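Local coordinates for putative integron gene cassette protein (Uncultured bacterium, PDB 3FUY) that is of unknown function but is encoded by a mobile integron gene cassette and assembles as three alpha/beta chains, at residues V25-L30 / G60-C65; D112-T117 / D165-D170; I143-E146 / V150-F153. One frame throughout, in Å; residues are numbered along the deposited sequence.

Interaction 1 of 3, residues V25-L30 / G60-C65; sequences VNTSFL and GDIDLC
Ile-62 carries this contact from the helix, meeting Thr-27 and Phe-29 of strand 25-29 with a single methyl, CD1. Along 60-65 the chain is in the early turns of helix 59-79, marked by the bonds from Leu-64 N to Gly-60 O (2.8 Å) and from Cys-65 N to Asp-61 O (3.0 Å). Asp-61 is directed elsewhere, its OD1 taking a hydrogen bond with Tyr-105 OH, which ties this end of the helix to the loop before strand 106-116. Ile-62 then points at the strand. Its CG1 branch lies anti to its carbonyl carbon (chi1 -71°) and the chain runs on extended at chi2 (161°), carrying CD1 out from the helix. Thr-27 answers tip to tip: Thr-27 CG2 stands 4.1 Å from Ile-62 CD1. The methyl branch of the threonine, rather than its hydroxyl, therefore makes the nearest approach. Phe-29 reaches the same methyl aslant, with Phe-29 CZ 4.2 Å from Ile-62 CD1. One methyl thus bridges two residues lying on the same side of the strand, by loose van der Waals contact alone. One turn on, Cys-65 touches Ile-37 and Val-97 of the sheet, while Val-35 packs against both Thr-27 and Phe-29, and Phe-40 of the second subunit packs on Ile-62. Strand 25-29 also bonds to both other copies: Thr-27 O accepts a hydrogen bond from Asn-26 ND2 of the second subunit, and its own Asn-26 ND2 donates to Thr-27 O of the third subunit. The contact is helix-on-sheet packing of an alpha/beta layer, here at an outermost strand of the sheet within its own chain that also lies at the subunit interface.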
loop_
_atom_site.group_PDB
_atom_site.type_symbol
_atom_site.label_atom_id
_atom_site.label_comp_id
_atom_site.label_asym_id
_atom_site.label_seq_id
_atom_site.Cartn_x
_atom_site.Cartn_y
_atom_site.Cartn_z
ATOM N N VAL B 25 13.431 -3.232 2.749
ATOM C CA VAL B 25 12.685 -2.734 1.611
ATOM C C VAL B 25 11.205 -3.011 1.788
ATOM O O VAL B 25 10.800 -4.148 1.987
ATOM C CB VAL B 25 13.148 -3.395 0.323
ATOM C CG1 VAL B 25 12.255 -2.952 -0.829
ATOM C CG2 VAL B 25 14.611 -3.046 0.066
ATOM N N ASN B 26 10.399 -1.966 1.692
ATOM C CA ASN B 26 8.973 -2.120 1.870
ATOM C C ASN B 26 8.253 -1.911 0.547
ATOM O O ASN B 26 8.330 -0.842 -0.044
ATOM C CB ASN B 26 8.457 -1.135 2.917
ATOM C CG ASN B 26 6.960 -1.280 3.164
ATOM O OD1 ASN B 26 6.156 -1.189 2.250
ATOM N ND2 ASN B 26 6.591 -1.500 4.396
ATOM N N THR B 27 7.567 -2.944 0.087
ATOM C CA THR B 27 6.911 -2.912 -1.219
ATOM C C THR B 27 5.407 -2.977 -1.020
ATOM O O THR B 27 4.931 -3.753 -0.180
ATOM C CB THR B 27 7.344 -4.122 -2.070
ATOM O OG1 THR B 27 8.747 -4.019 -2.342
ATOM C CG2 THR B 27 6.589 -4.145 -3.397
ATOM N N SER B 28 4.662 -2.179 -1.785
ATOM C CA SER B 28 3.202 -2.153 -1.654
ATOM C C SER B 28 2.532 -2.056 -3.018
ATOM O O SER B 28 2.953 -1.278 -3.860
ATOM C CB SER B 28 2.745 -0.967 -0.783
ATOM O OG SER B 28 3.427 -0.944 0.463
ATOM N N PHE B 29 1.480 -2.835 -3.235
ATOM C CA PHE B 29 0.732 -2.724 -4.490
ATOM C C PHE B 29 -0.438 -1.774 -4.324
ATOM O O PHE B 29 -1.372 -2.071 -3.576
ATOM C CB PHE B 29 0.205 -4.087 -4.932
ATOM C CG PHE B 29 1.253 -4.987 -5.498
ATOM C CD1 PHE B 29 1.302 -5.244 -6.865
ATOM C CD2 PHE B 29 2.195 -5.586 -4.664
ATOM C CE1 PHE B 29 2.253 -6.073 -7.394
ATOM C CE2 PHE B 29 3.162 -6.423 -5.186
ATOM C CZ PHE B 29 3.190 -6.669 -6.564
ATOM N N LEU B 30 -0.396 -0.640 -5.017
ATOM C CA LEU B 30 -1.536 0.270 -5.029
ATOM C C LEU B 30 -2.562 -0.247 -6.030
ATOM O O LEU B 30 -3.771 -0.048 -5.871
ATOM C CB LEU B 30 -1.110 1.689 -5.381
ATOM C CG LEU B 30 -0.031 2.278 -4.475
ATOM C CD1 LEU B 30 0.257 3.690 -4.920
ATOM C CD2 LEU B 30 -0.439 2.240 -2.995
ATOM N N GLY B 60 10.169 -10.431 -10.859
ATOM C CA GLY B 60 11.194 -10.007 -11.807
ATOM C C GLY B 60 11.169 -8.507 -12.045
ATOM O O GLY B 60 12.202 -7.835 -11.979
ATOM N N ASP B 61 9.981 -7.978 -12.319
ATOM C CA ASP B 61 9.780 -6.536 -12.441
ATOM C C ASP B 61 10.293 -5.757 -11.213
ATOM O O ASP B 61 10.918 -4.706 -11.344
ATOM C CB ASP B 61 8.299 -6.221 -12.663
ATOM C CG ASP B 61 7.737 -6.877 -13.912
ATOM O OD1 ASP B 61 8.467 -6.977 -14.927
ATOM O OD2 ASP B 61 6.563 -7.296 -13.876
ATOM N N ILE B 62 9.998 -6.253 -10.019
ATOM C CA ILE B 62 10.447 -5.566 -8.816
ATOM C C ILE B 62 11.965 -5.664 -8.675
ATOM O O ILE B 62 12.614 -4.688 -8.333
ATOM C CB ILE B 62 9.720 -6.098 -7.557
ATOM C CG1 ILE B 62 8.261 -5.623 -7.580
ATOM C CG2 ILE B 62 10.410 -5.615 -6.279
ATOM C CD1 ILE B 62 7.335 -6.446 -6.667
ATOM N N ASP B 63 12.534 -6.834 -8.964
ATOM C CA ASP B 63 13.983 -6.997 -8.920
ATOM C C ASP B 63 14.679 -6.066 -9.931
ATOM O O ASP B 63 15.730 -5.495 -9.642
ATOM C CB ASP B 63 14.378 -8.451 -9.189
ATOM C CG ASP B 63 15.814 -8.737 -8.789
ATOM O OD1 ASP B 63 16.135 -8.567 -7.601
ATOM O OD2 ASP B 63 16.627 -9.106 -9.662
ATOM N N LEU B 64 14.076 -5.919 -11.111
ATOM C CA LEU B 64 14.567 -4.991 -12.132
ATOM C C LEU B 64 14.571 -3.587 -11.552
ATOM O O LEU B 64 15.568 -2.864 -11.617
ATOM C CB LEU B 64 13.671 -5.044 -13.378
ATOM C CG LEU B 64 14.117 -4.196 -14.577
ATOM C CD1 LEU B 64 13.540 -4.794 -15.839
ATOM C CD2 LEU B 64 13.667 -2.759 -14.442
ATOM N N CYS B 65 13.454 -3.212 -10.943
ATOM C CA CYS B 65 13.377 -1.900 -10.320
ATOM C C CYS B 65 14.474 -1.716 -9.259
ATOM O O CYS B 65 15.154 -0.686 -9.228
ATOM C CB CYS B 65 11.977 -1.647 -9.748
ATOM S SG CYS B 65 11.739 0.039 -9.182
#

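Interaction 2 of 3, residues D112-T117 / D165-D170; sequences DLIVGT and DSFHPD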
loop_
_atom_site.group_PDB
_atom_site.type_symbol
_atom_site.label_atom_id
_atom_site.label_comp_id
_atom_site.label_asym_id
_atom_site.label_seq_id
_atom_site.Cartn_x
_atom_site.Cartn_y
_atom_site.Cartn_z
ATOM N N ASP B 112 15.665 12.542 -11.259
ATOM C CA ASP B 112 15.774 13.988 -11.087
ATOM C C ASP B 112 17.252 14.285 -10.895
ATOM O O ASP B 112 17.936 13.561 -10.167
ATOM C CB ASP B 112 15.044 14.468 -9.814
ATOM C CG ASP B 112 13.526 14.595 -9.975
ATOM O OD1 ASP B 112 12.975 14.314 -11.058
ATOM O OD2 ASP B 112 12.869 14.987 -8.980
ATOM N N LEU B 113 17.750 15.339 -11.539
ATOM C CA LEU B 113 19.066 15.877 -11.218
ATOM C C LEU B 113 18.845 17.169 -10.441
ATOM O O LEU B 113 18.230 18.110 -10.947
ATOM C CB LEU B 113 19.897 16.171 -12.476
ATOM C CG LEU B 113 21.287 16.774 -12.227
ATOM C CD1 LEU B 113 22.281 15.702 -11.795
ATOM C CD2 LEU B 113 21.814 17.509 -13.464
ATOM N N ILE B 114 19.334 17.211 -9.210
ATOM C CA ILE B 114 19.154 18.395 -8.372
ATOM C C ILE B 114 20.474 19.126 -8.160
ATOM O O ILE B 114 21.396 18.575 -7.569
ATOM C CB ILE B 114 18.520 18.037 -7.002
ATOM C CG1 ILE B 114 17.266 17.179 -7.198
ATOM C CG2 ILE B 114 18.180 19.302 -6.226
ATOM C CD1 ILE B 114 16.684 16.618 -5.888
ATOM N N VAL B 115 20.563 20.363 -8.656
ATOM C CA VAL B 115 21.737 21.202 -8.424
ATOM C C VAL B 115 21.394 22.348 -7.478
ATOM O O VAL B 115 20.227 22.660 -7.267
ATOM C CB VAL B 115 22.339 21.773 -9.739
ATOM C CG1 VAL B 115 22.815 20.648 -10.644
ATOM C CG2 VAL B 115 21.326 22.642 -10.460
ATOM N N GLY B 116 22.415 22.964 -6.897
ATOM C CA GLY B 116 22.200 24.048 -5.949
ATOM C C GLY B 116 21.754 25.316 -6.658
ATOM O O GLY B 116 22.241 25.621 -7.745
ATOM N N THR B 117 20.825 26.051 -6.053
ATOM C CA THR B 117 20.333 27.297 -6.638
ATOM C C THR B 117 21.485 28.219 -7.052
ATOM O O THR B 117 21.351 29.002 -7.997
ATOM C CB THR B 117 19.390 28.059 -5.676
ATOM O OG1 THR B 117 19.980 28.110 -4.372
ATOM C CG2 THR B 117 18.038 27.364 -5.571
ATOM N N ASP B 165 16.315 23.878 5.389
ATOM C CA ASP B 165 15.648 22.859 6.193
ATOM C C ASP B 165 14.460 22.285 5.432
ATOM O O ASP B 165 13.977 21.204 5.748
ATOM C CB ASP B 165 15.173 23.437 7.531
ATOM C CG ASP B 165 16.292 23.572 8.547
ATOM O OD1 ASP B 165 17.433 23.166 8.245
ATOM O OD2 ASP B 165 16.029 24.083 9.659
ATOM N N SER B 166 13.988 23.009 4.423
ATOM C CA SER B 166 12.845 22.555 3.638
ATOM C C SER B 166 13.225 21.518 2.582
ATOM O O SER B 166 12.349 20.904 1.974
ATOM C CB SER B 166 12.149 23.734 2.952
ATOM O OG SER B 166 11.291 24.426 3.847
ATOM N N PHE B 167 14.524 21.328 2.364
ATOM C CA PHE B 167 14.981 20.460 1.279
ATOM C C PHE B 167 15.292 19.023 1.697
ATOM O O PHE B 167 16.022 18.784 2.662
ATOM C CB PHE B 167 16.221 21.039 0.588
ATOM C CG PHE B 167 16.861 20.076 -0.373
ATOM C CD1 PHE B 167 16.279 19.824 -1.602
ATOM C CD2 PHE B 167 18.014 19.391 -0.026
ATOM C CE1 PHE B 167 16.851 18.916 -2.482
ATOM C CE2 PHE B 167 18.583 18.479 -0.901
ATOM C CZ PHE B 167 18.003 18.243 -2.121
ATOM N N HIS B 168 14.733 18.076 0.952
ATOM C CA HIS B 168 15.153 16.678 1.004
ATOM C C HIS B 168 15.143 16.140 -0.437
ATOM O O HIS B 168 14.211 16.414 -1.187
ATOM C CB HIS B 168 14.213 15.868 1.906
ATOM C CG HIS B 168 14.682 14.470 2.179
ATOM N ND1 HIS B 168 14.675 13.481 1.216
ATOM C CD2 HIS B 168 15.165 13.894 3.306
ATOM C CE1 HIS B 168 15.142 12.360 1.737
ATOM N NE2 HIS B 168 15.438 12.581 3.007
ATOM N N PRO B 169 16.185 15.389 -0.834
ATOM C CA PRO B 169 16.282 14.925 -2.227
ATOM C C PRO B 169 15.118 14.052 -2.683
ATOM O O PRO B 169 14.918 13.935 -3.891
ATOM C CB PRO B 169 17.572 14.094 -2.232
ATOM C CG PRO B 169 18.362 14.596 -1.076
ATOM C CD PRO B 169 17.351 14.980 -0.034
ATOM N N ASP B 170 14.371 13.450 -1.753
ATOM C CA ASP B 170 13.223 12.623 -2.117
ATOM C C ASP B 170 11.879 13.156 -1.581
ATOM O O ASP B 170 10.962 12.385 -1.325
ATOM C CB ASP B 170 13.412 11.190 -1.618
ATOM C CG ASP B 170 14.416 10.394 -2.432
ATOM O OD1 ASP B 170 14.906 10.883 -3.475
ATOM O OD2 ASP B 170 14.727 9.258 -1.998
#
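Ile-114 of strand 106-116 pushes its two methyl branches against Phe-167 and Pro-169 of the loop that follows strand 150-160. With chi1 at -50°, CG1 lies beside the backbone N and CG2 beside the carbonyl carbon, and the onward CG1-CD1 arm is extended. The branches consequently divide the work. Ile-114 CG2 touches Phe-167 CE1 at 4.0 Å, while Ile-114 CD1 lies 4.1 Å from that same CE1 and 3.8 Å from Pro-169 O. Phe-167 comes from the opposite direction, its ring swung anti to the backbone N (chi1 170°), and receives the isoleucine obliquely. The loop is folded tightly on itself. Pro-169 N lies 3.6 Å above one face of the Phe-167 ring, toward its rim, and Pro-169 CD sits 3.2 Å above the plane of the His-168 imidazole, likewise off-centre. His-168 points away from the strand and uses ND1 as the acceptor for Asp-170 N (3.0 Å, with a fairly straight N-H...N angle of 165°). The donor lies close to the ring plane, which helps fix the imidazole's rotation. Arg-95 joins the pieces: NH2 bonds Pro-169 O, NH1 pairs with Asp-170 OD1 and NE pairs with Asp-112 OD2. The His-168 ring also meets Phe-55 of the third subunit, and Asp-170 OD2 pairs with Arg-93. Pro-169 O and Asp-170 OD1, two acceptors 3.1 Å apart, would be expected to repel, yet the one guanidinium group takes both. The chemistry implies a division of labour: apolar contact between Ile-114 and the loop covers one part of the junction, and a charged network centred on Arg-95 probably supplies its directional hold.

Interaction 3 of 3, residues I143-E146 / V150-F153; sequences IADE and VTQF
Val-150 and Ile-143 meet through a weak backbone contact: Val-150 CA points its hydrogen at Ile-143 O over 3.3 Å, nearly straight at 171°. Around it the contact is van der Waals: both valine methyls lie against the same oxygen, Val-150 CG2 at 3.9 Å and Val-150 CG1 at 4.0 Å from Ile-143 O. The apolar pair is Val-150 CG2 with Ala-144 CB, 4.3 Å apart. With an alanine here, both methyls are gone, and the Ile-143 carbonyl and Ala-144 CB would probably lose the groups packed against them, opening a gap beside the loop. Polar groups meet indirectly. Asp-145 OD2 and Thr-151 OG1 are 3.9 Å apart, their side chains crossing at about a right angle, and Lys-68 NZ of helix 59-79 joins them by a salt bridge to the carboxylate and a hydrogen bond with the hydroxyl. Asp-145 holds its carboxylate between its backbone N and carbonyl carbon (chi1 65°), which lets OD1 accept from the backbone N of both His-147 and Cys-149. The Asp-145 carboxylate therefore grips the turn with one oxygen and the lysine with the other, while a backbone hydrogen bond between Thr-151 and Asp-142 fastens the loop to the strand. The Asp-145 OD1 to His-147 N bond defines an Asx turn, within a short surface loop that doubles back to enter strand 150-160, outermost in the sheet of this chain.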
loop_
_atom_site.group_PDB
_atom_site.type_symbol
_atom_site.label_atom_id
_atom_site.label_comp_id
_atom_site.label_asym_id
_atom_site.label_seq_id
_atom_site.Cartn_x
_atom_site.Cartn_y
_atom_site.Cartn_z
ATOM N N ILE B 143 21.096 -1.069 -24.149
ATOM C CA ILE B 143 21.511 -2.466 -24.269
ATOM C C ILE B 143 20.638 -3.352 -23.382
ATOM O O ILE B 143 19.918 -2.852 -22.503
ATOM C CB ILE B 143 23.003 -2.671 -23.918
ATOM C CG1 ILE B 143 23.276 -2.352 -22.451
ATOM C CG2 ILE B 143 23.892 -1.813 -24.803
ATOM C CD1 ILE B 143 24.669 -2.728 -21.999
ATOM N N ALA B 144 20.671 -4.657 -23.635
ATOM C CA ALA B 144 19.932 -5.604 -22.801
ATOM C C ALA B 144 20.757 -5.917 -21.568
ATOM O O ALA B 144 21.949 -6.173 -21.667
ATOM C CB ALA B 144 19.600 -6.893 -23.582
ATOM N N ASP B 145 20.119 -5.890 -20.398
ATOM C CA ASP B 145 20.853 -6.048 -19.153
ATOM C C ASP B 145 20.700 -7.451 -18.562
ATOM O O ASP B 145 20.319 -8.404 -19.262
ATOM C CB ASP B 145 20.424 -4.960 -18.144
ATOM C CG ASP B 145 18.954 -5.099 -17.705
ATOM O OD1 ASP B 145 18.359 -6.160 -17.956
ATOM O OD2 ASP B 145 18.395 -4.139 -17.125
ATOM N N GLU B 146 20.964 -7.566 -17.262
ATOM C CA GLU B 146 20.951 -8.862 -16.599
ATOM C C GLU B 146 19.532 -9.373 -16.407
ATOM O O GLU B 146 19.339 -10.501 -15.973
ATOM C CB GLU B 146 21.683 -8.812 -15.257
ATOM C CG GLU B 146 23.173 -8.583 -15.371
ATOM C CD GLU B 146 23.501 -7.209 -15.923
ATOM O OE1 GLU B 146 22.764 -6.245 -15.605
ATOM O OE2 GLU B 146 24.480 -7.099 -16.697
ATOM N N VAL B 150 15.929 -3.710 -21.898
ATOM C CA VAL B 150 16.628 -2.609 -22.561
ATOM C C VAL B 150 16.143 -1.322 -21.924
ATOM O O VAL B 150 14.947 -1.071 -21.886
ATOM C CB VAL B 150 16.325 -2.549 -24.067
ATOM C CG1 VAL B 150 16.939 -1.298 -24.671
ATOM C CG2 VAL B 150 16.836 -3.809 -24.769
ATOM N N THR B 151 17.075 -0.505 -21.450
ATOM C CA THR B 151 16.736 0.627 -20.598
ATOM C C THR B 151 16.955 1.978 -21.280
ATOM O O THR B 151 17.903 2.159 -22.036
ATOM C CB THR B 151 17.544 0.550 -19.266
ATOM O OG1 THR B 151 17.269 -0.694 -18.614
ATOM C CG2 THR B 151 17.200 1.692 -18.323
ATOM N N GLN B 152 16.054 2.917 -21.027
ATOM C CA GLN B 152 16.270 4.312 -21.382
ATOM C C GLN B 152 15.988 5.140 -20.143
ATOM O O GLN B 152 15.353 4.655 -19.193
ATOM C CB GLN B 152 15.311 4.740 -22.497
ATOM C CG GLN B 152 15.361 3.871 -23.747
ATOM C CD GLN B 152 16.688 3.938 -24.477
ATOM O OE1 GLN B 152 17.420 4.931 -24.396
ATOM N NE2 GLN B 152 17.004 2.878 -25.212
ATOM N N PHE B 153 16.423 6.395 -20.133
ATOM C CA PHE B 153 16.053 7.252 -19.009
ATOM C C PHE B 153 15.634 8.657 -19.432
ATOM O O PHE B 153 15.920 9.099 -20.547
ATOM C CB PHE B 153 17.163 7.313 -17.947
ATOM C CG PHE B 153 18.360 8.117 -18.356
ATOM C CD1 PHE B 153 18.549 9.398 -17.875
ATOM C CD2 PHE B 153 19.305 7.589 -19.211
ATOM C CE1 PHE B 153 19.662 10.143 -18.258
ATOM C CE2 PHE B 153 20.420 8.327 -19.593
ATOM C CZ PHE B 153 20.602 9.606 -19.117
#

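From the N terminus, the first strand meets the start of helix 59-79 in interaction 1, closing a loop that includes strands 34-39 and 44-49. That loop is complete before interaction 2 opens on strand 106-116. Interaction 2 spans helix 121-138 and strand 150-160 before it closes on the loop after that strand. Interaction 3, a short closure between the loop after helix 121-138 and the start of strand 150-160, falls wholly within this span, so no loops cross. All three reach one sheet: interactions 1 and 3 at the two strands outermost within this chain, with centres about 18 Å apart, and interaction 2 on the strand beside 150-160. Interactions 1 and 2 both touch the third subunit.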